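Local coordinates for protein peptidase S15/CocE/NonD (Thaumarchaeota archaeon SCGC AB-539-E09, PDB 4PF1) that acts as a serine aminopeptidase of the alpha/beta hydrolase fold, probably cleaving residues from the N-terminal ends of peptides, at residues Asn152-Ala157 with Leu364-Lys369; Thr140-Val145 with Asn173-Leu178. All blocks are in the same frame, centred on the assembly; numbering follows the deposited sequence.

Contact 1. Residues Asn152-Ala157 with Leu364-Lys369; sequences NGRVAA and LKDAPK
Leu364, in the last turn of helix 347-365, meets the beginning of strand 154-160 with both its side chain and its carbonyl. Its branched end spreads over the strand: Leu364 CD1 lies 3.6 Å from Ala156 CB, while CD2 rests on the backbone of Val155 and near Arg154 CB. A methyl at Ala156 is small enough to let the leucine settle on the strand. Its carbonyl is directed to Asn152, whose ND2 donates to Leu364 O at 2.7 Å. The nitrogen arrives almost in line with the C=O bond, and the oxygen lies near the plane of the asparagine amide, although the N-H is bent at 132°. Asparagine suits this corner because its other amide atom is used as well: Asn152 OD1 accepts from Arg154 N at 3.0 Å, closing an Asx turn around Gly153, whose positive phi is easy for a residue without a side chain. Next, Lys365 turns its CB away and adds little. Asp366 then leaves the helical path with positive phi, and its carboxylate comes back to the guanidinium of Arg154. That arginine, extended from CG to NE, passes Leu364 O with its CD and grips the carboxylate end-on: Arg154 NH1 to Asp366 OD1 is 2.8 Å and nearly straight, Arg154 NH2 to Asp366 OD2 is 3.0 Å. The two planes are 64° apart, with OD1 approached from above the carboxylate plane and OD2 met on the syn side but tilted from that plane. A methionine in place of Arg154 would probably leave the Asp366 carboxylate without its cationic mate and the loop after the helix less firmly held. Charge pairing at the solvent-facing margin, an asparagine hydrogen bond to a carbonyl near the helix end and buried apolar contact fasten helix to strand.

Contact 2. Residues Thr140-Val145 with Asn173-Leu178; sequences TIDWLV and NPHPAL
With CG anti to the backbone N (chi1 -169°), the imidazole of His175 extends from its loop toward helix 133-147, and Asp142, whose CG is likewise anti to its own N (chi1 -159°), brings a carboxylate oxygen to the ring's far nitrogen. His175 NE2 donates to Asp142 OD1 at 2.9 Å; the bond is almost straight, at 173°, lies in the ring plane and uses the anti lone pair of the oxygen. The other ring nitrogen is an acceptor, taking the N-H of Ala177 at 3.0 Å from His175 ND1. Both nitrogens are therefore engaged, which fixes the rotation of this buried ring, and histidine suits the place because one flat group can accept from its own turn and donate to the helix. The nearby carboxylate would be expected to polarise the ring. Asp142 OD1 also has a salt bridge to Lys146, so its negative charge is probably shared between the two partners.

Ile141 covers one ring face in a CH-pi contact, its CG2 3.8 Å from the His175 ring centroid, while Pro176 CD lies over the opposite face. The same Ile141 CG2 reaches Ala177 CB at 3.7 Å, and Val145 CG1, one turn further along the helix, touches that methyl from 3.8 Å. Beta-branched residues here give the helix a broad apolar flank, and alanine is small enough to fit against both. His175 to Leu178 form a type I turn, closed by a bond from Leu178 N to His175 O, which carries the chain into strand 178-184. Ile141 and Val145 also touch Val155 of strand 154-160, and Leu144 and Trp143 pack against strand 46-54, so helix 133-147 packs on strands 46-54 and 154-160 of the central sheet, with the turn alongside it.

Contact 1 and contact 2 lie 13 Å apart between centres and meet at the beginning of two neighbouring parallel strands of the central sheet, 154-160 and 178-184. Val155 N is 2.8 Å from Ala177 O, probably a hydrogen bond, and Gly153 O packs against Ala177 CB at 3.3 Å. Val155 has its CB directed away from residues 364-369, and Ile141 and Val145 of contact 2 touch its side chain, so helices 347-365 and 133-147 cover different sides of the same strand. Strand 154-160 then leads straight to Ser161, which with Asp295 and His328 probably forms the catalytic triad, consistent with a serine peptidase.

Contact 1. Residues Asn152-Ala157 with Leu364-Lys369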
loop_
_atom_site.group_PDB
_atom_site.type_symbol
_atom_site.label_atom_id
_atom_site.label_comp_id
_atom_site.label_asym_id
_atom_site.label_seq_id
_atom_site.Cartn_x
_atom_site.Cartn_y
_atom_site.Cartn_z
ATOM N N ASN A 152 -36.313 29.657 -8.658
ATOM C CA ASN A 152 -36.550 30.733 -9.625
ATOM C C ASN A 152 -37.466 30.232 -10.769
ATOM O O ASN A 152 -37.690 30.947 -11.750
ATOM C CB ASN A 152 -35.210 31.276 -10.178
ATOM C CG ASN A 152 -34.378 30.281 -10.971
ATOM O OD1 ASN A 152 -34.685 29.091 -11.068
ATOM N ND2 ASN A 152 -33.293 30.754 -11.551
ATOM N N GLY A 153 -37.971 29.003 -10.621
ATOM C CA GLY A 153 -38.853 28.368 -11.594
ATOM C C GLY A 153 -38.137 27.757 -12.784
ATOM O O GLY A 153 -38.785 27.383 -13.764
ATOM N N ARG A 154 -36.793 27.657 -12.715
ATOM C CA ARG A 154 -35.968 27.089 -13.790
ATOM C C ARG A 154 -35.342 25.769 -13.331
ATOM O O ARG A 154 -34.895 25.665 -12.187
ATOM C CB ARG A 154 -34.884 28.083 -14.237
ATOM C CG ARG A 154 -35.441 29.391 -14.791
ATOM C CD ARG A 154 -34.343 30.213 -15.423
ATOM N NE ARG A 154 -34.785 31.567 -15.743
ATOM C CZ ARG A 154 -34.018 32.480 -16.330
ATOM N NH1 ARG A 154 -32.769 32.186 -16.673
ATOM N NH2 ARG A 154 -34.494 33.691 -16.582
ATOM N N VAL A 155 -35.360 24.746 -14.209
ATOM C CA VAL A 155 -34.872 23.401 -13.885
ATOM C C VAL A 155 -33.892 22.903 -14.956
ATOM O O VAL A 155 -34.065 23.188 -16.143
ATOM C CB VAL A 155 -36.068 22.398 -13.712
ATOM C CG1 VAL A 155 -35.581 20.974 -13.424
ATOM C CG2 VAL A 155 -37.036 22.858 -12.625
ATOM N N ALA A 156 -32.874 22.140 -14.523
ATOM C CA ALA A 156 -31.933 21.452 -15.398
ATOM C C ALA A 156 -31.834 20.000 -14.972
ATOM O O ALA A 156 -31.931 19.708 -13.780
ATOM C CB ALA A 156 -30.568 22.112 -15.345
ATOM N N ALA A 157 -31.686 19.085 -15.937
ATOM C CA ALA A 157 -31.555 17.664 -15.639
ATOM C C ALA A 157 -30.147 17.184 -15.960
ATOM O O ALA A 157 -29.644 17.441 -17.055
ATOM C CB ALA A 157 -32.583 16.860 -16.422
ATOM N N LEU A 364 -29.839 29.052 -16.444
ATOM C CA LEU A 364 -30.667 28.992 -15.233
ATOM C C LEU A 364 -30.613 30.267 -14.373
ATOM O O LEU A 364 -31.490 30.455 -13.527
ATOM C CB LEU A 364 -30.274 27.783 -14.374
ATOM C CG LEU A 364 -30.409 26.399 -15.015
ATOM C CD1 LEU A 364 -29.566 25.390 -14.278
ATOM C CD2 LEU A 364 -31.856 25.944 -15.065
ATOM N N LYS A 365 -29.587 31.121 -14.557
ATOM C CA LYS A 365 -29.444 32.338 -13.748
ATOM C C LYS A 365 -29.161 33.591 -14.602
ATOM O O LYS A 365 -28.915 34.661 -14.040
ATOM C CB LYS A 365 -28.335 32.156 -12.693
ATOM C CG LYS A 365 -28.792 31.411 -11.445
ATOM C CD LYS A 365 -27.902 31.714 -10.247
ATOM C CE LYS A 365 -26.844 30.660 -10.027
ATOM N NZ LYS A 365 -26.128 30.859 -8.739
ATOM N N ASP A 366 -29.224 33.462 -15.950
ATOM C CA ASP A 366 -28.969 34.543 -16.927
ATOM C C ASP A 366 -27.527 35.109 -16.799
ATOM O O ASP A 366 -27.278 36.278 -17.119
ATOM C CB ASP A 366 -30.033 35.664 -16.831
ATOM C CG ASP A 366 -31.444 35.223 -17.198
ATOM O OD1 ASP A 366 -31.583 34.340 -18.075
ATOM O OD2 ASP A 366 -32.406 35.794 -16.641
ATOM N N ALA A 367 -26.579 34.249 -16.380
ATOM C CA ALA A 367 -25.160 34.576 -16.240
ATOM C C ALA A 367 -24.509 34.732 -17.634
ATOM O O ALA A 367 -25.060 34.209 -18.608
ATOM C CB ALA A 367 -24.458 33.481 -15.444
ATOM N N PRO A 368 -23.357 35.458 -17.769
ATOM C CA PRO A 368 -22.751 35.631 -19.107
ATOM C C PRO A 368 -22.493 34.305 -19.814
ATOM O O PRO A 368 -22.015 33.352 -19.192
ATOM C CB PRO A 368 -21.443 36.368 -18.809
ATOM C CG PRO A 368 -21.696 37.075 -17.535
ATOM C CD PRO A 368 -22.575 36.168 -16.735
ATOM N N LYS A 369 -22.862 34.233 -21.105
ATOM C CA LYS A 369 -22.725 33.023 -21.912
ATOM C C LYS A 369 -21.259 32.729 -22.225
ATOM O O LYS A 369 -20.591 33.527 -22.887
ATOM C CB LYS A 369 -23.543 33.139 -23.214
ATOM C CG LYS A 369 -23.638 31.830 -23.998
ATOM C CD LYS A 369 -24.632 31.925 -25.150
ATOM C CE LYS A 369 -24.496 30.774 -26.122
ATOM N NZ LYS A 369 -24.939 29.480 -25.534
#

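Contact 2. Residues Thr140-Val145 with Asn173-Leu178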
loop_
_atom_site.group_PDB
_atom_site.type_symbol
_atom_site.label_atom_id
_atom_site.label_comp_id
_atom_site.label_asym_id
_atom_site.label_seq_id
_atom_site.Cartn_x
_atom_site.Cartn_y
_atom_site.Cartn_z
ATOM N N THR A 140 -43.315 15.809 -12.522
ATOM C CA THR A 140 -42.349 16.074 -11.450
ATOM C C THR A 140 -41.904 17.550 -11.484
ATOM O O THR A 140 -41.942 18.210 -10.445
ATOM C CB THR A 140 -41.148 15.107 -11.551
ATOM O OG1 THR A 140 -41.610 13.776 -11.325
ATOM C CG2 THR A 140 -40.033 15.438 -10.556
ATOM N N ILE A 141 -41.494 18.062 -12.673
ATOM C CA ILE A 141 -41.028 19.450 -12.831
ATOM C C ILE A 141 -42.163 20.435 -12.484
ATOM O O ILE A 141 -41.911 21.433 -11.803
ATOM C CB ILE A 141 -40.432 19.720 -14.249
ATOM C CG1 ILE A 141 -39.151 18.880 -14.485
ATOM C CG2 ILE A 141 -40.141 21.220 -14.454
ATOM C CD1 ILE A 141 -38.596 18.913 -15.937
ATOM N N ASP A 142 -43.404 20.130 -12.918
ATOM C CA ASP A 142 -44.587 20.960 -12.660
ATOM C C ASP A 142 -44.852 21.104 -11.165
ATOM O O ASP A 142 -45.126 22.210 -10.703
ATOM C CB ASP A 142 -45.823 20.392 -13.365
ATOM C CG ASP A 142 -46.920 21.421 -13.558
ATOM O OD1 ASP A 142 -46.726 22.351 -14.380
ATOM O OD2 ASP A 142 -47.967 21.303 -12.886
ATOM N N TRP A 143 -44.750 19.993 -10.407
ATOM C CA TRP A 143 -44.932 20.012 -8.956
ATOM C C TRP A 143 -43.806 20.809 -8.279
ATOM O O TRP A 143 -44.085 21.615 -7.396
ATOM C CB TRP A 143 -44.984 18.586 -8.388
ATOM C CG TRP A 143 -45.404 18.528 -6.945
ATOM C CD1 TRP A 143 -46.661 18.305 -6.467
ATOM C CD2 TRP A 143 -44.566 18.727 -5.795
ATOM N NE1 TRP A 143 -46.659 18.343 -5.091
ATOM C CE2 TRP A 143 -45.387 18.612 -4.653
ATOM C CE3 TRP A 143 -43.197 19.004 -5.620
ATOM C CZ2 TRP A 143 -44.885 18.745 -3.353
ATOM C CZ3 TRP A 143 -42.704 19.152 -4.332
ATOM C CH2 TRP A 143 -43.542 19.028 -3.218
ATOM N N LEU A 144 -42.541 20.557 -8.677
ATOM C CA LEU A 144 -41.356 21.194 -8.093
ATOM C C LEU A 144 -41.397 22.728 -8.188
ATOM O O LEU A 144 -41.253 23.390 -7.163
ATOM C CB LEU A 144 -40.062 20.664 -8.740
ATOM C CG LEU A 144 -39.627 19.243 -8.350
ATOM C CD1 LEU A 144 -38.568 18.720 -9.304
ATOM C CD2 LEU A 144 -39.125 19.183 -6.910
ATOM N N VAL A 145 -41.617 23.290 -9.401
ATOM C CA VAL A 145 -41.641 24.749 -9.610
ATOM C C VAL A 145 -42.864 25.419 -8.930
ATOM O O VAL A 145 -42.812 26.616 -8.641
ATOM C CB VAL A 145 -41.536 25.155 -11.109
ATOM C CG1 VAL A 145 -40.196 24.733 -11.702
ATOM C CG2 VAL A 145 -42.705 24.605 -11.935
ATOM N N ASN A 173 -41.076 16.126 -25.292
ATOM C CA ASN A 173 -42.226 16.963 -24.873
ATOM C C ASN A 173 -41.844 17.672 -23.550
ATOM O O ASN A 173 -42.379 17.336 -22.486
ATOM C CB ASN A 173 -43.515 16.131 -24.735
ATOM C CG ASN A 173 -43.860 15.321 -25.960
ATOM O OD1 ASN A 173 -43.894 14.086 -25.926
ATOM N ND2 ASN A 173 -44.129 15.999 -27.071
ATOM N N PRO A 174 -40.784 18.522 -23.574
ATOM C CA PRO A 174 -40.260 19.057 -22.311
ATOM C C PRO A 174 -41.153 20.077 -21.636
ATOM O O PRO A 174 -41.864 20.831 -22.298
ATOM C CB PRO A 174 -38.925 19.686 -22.720
ATOM C CG PRO A 174 -39.095 20.042 -24.138
ATOM C CD PRO A 174 -39.975 18.976 -24.725
ATOM N N HIS A 175 -41.091 20.100 -20.299
ATOM C CA HIS A 175 -41.781 21.082 -19.482
ATOM C C HIS A 175 -41.133 22.442 -19.745
ATOM O O HIS A 175 -39.903 22.507 -19.837
ATOM C CB HIS A 175 -41.691 20.698 -17.991
ATOM C CG HIS A 175 -42.580 21.514 -17.105
ATOM N ND1 HIS A 175 -42.251 22.808 -16.751
ATOM C CD2 HIS A 175 -43.766 21.195 -16.541
ATOM C CE1 HIS A 175 -43.241 23.234 -15.987
ATOM N NE2 HIS A 175 -44.178 22.301 -15.837
ATOM N N PRO A 176 -41.928 23.535 -19.902
ATOM C CA PRO A 176 -41.326 24.854 -20.199
ATOM C C PRO A 176 -40.280 25.329 -19.179
ATOM O O PRO A 176 -39.451 26.174 -19.522
ATOM C CB PRO A 176 -42.535 25.800 -20.222
ATOM C CG PRO A 176 -43.640 25.051 -19.553
ATOM C CD PRO A 176 -43.399 23.619 -19.868
ATOM N N ALA A 177 -40.298 24.777 -17.942
ATOM C CA ALA A 177 -39.336 25.139 -16.896
ATOM C C ALA A 177 -37.953 24.477 -17.113
ATOM O O ALA A 177 -36.969 24.945 -16.541
ATOM C CB ALA A 177 -39.883 24.774 -15.528
ATOM N N LEU A 178 -37.875 23.397 -17.937
ATOM C CA LEU A 178 -36.597 22.737 -18.242
ATOM C C LEU A 178 -35.790 23.630 -19.197
ATOM O O LEU A 178 -36.224 23.883 -20.329
ATOM C CB LEU A 178 -36.801 21.323 -18.823
ATOM C CG LEU A 178 -35.509 20.527 -19.091
ATOM C CD1 LEU A 178 -34.927 19.958 -17.801
ATOM C CD2 LEU A 178 -35.750 19.424 -20.092
#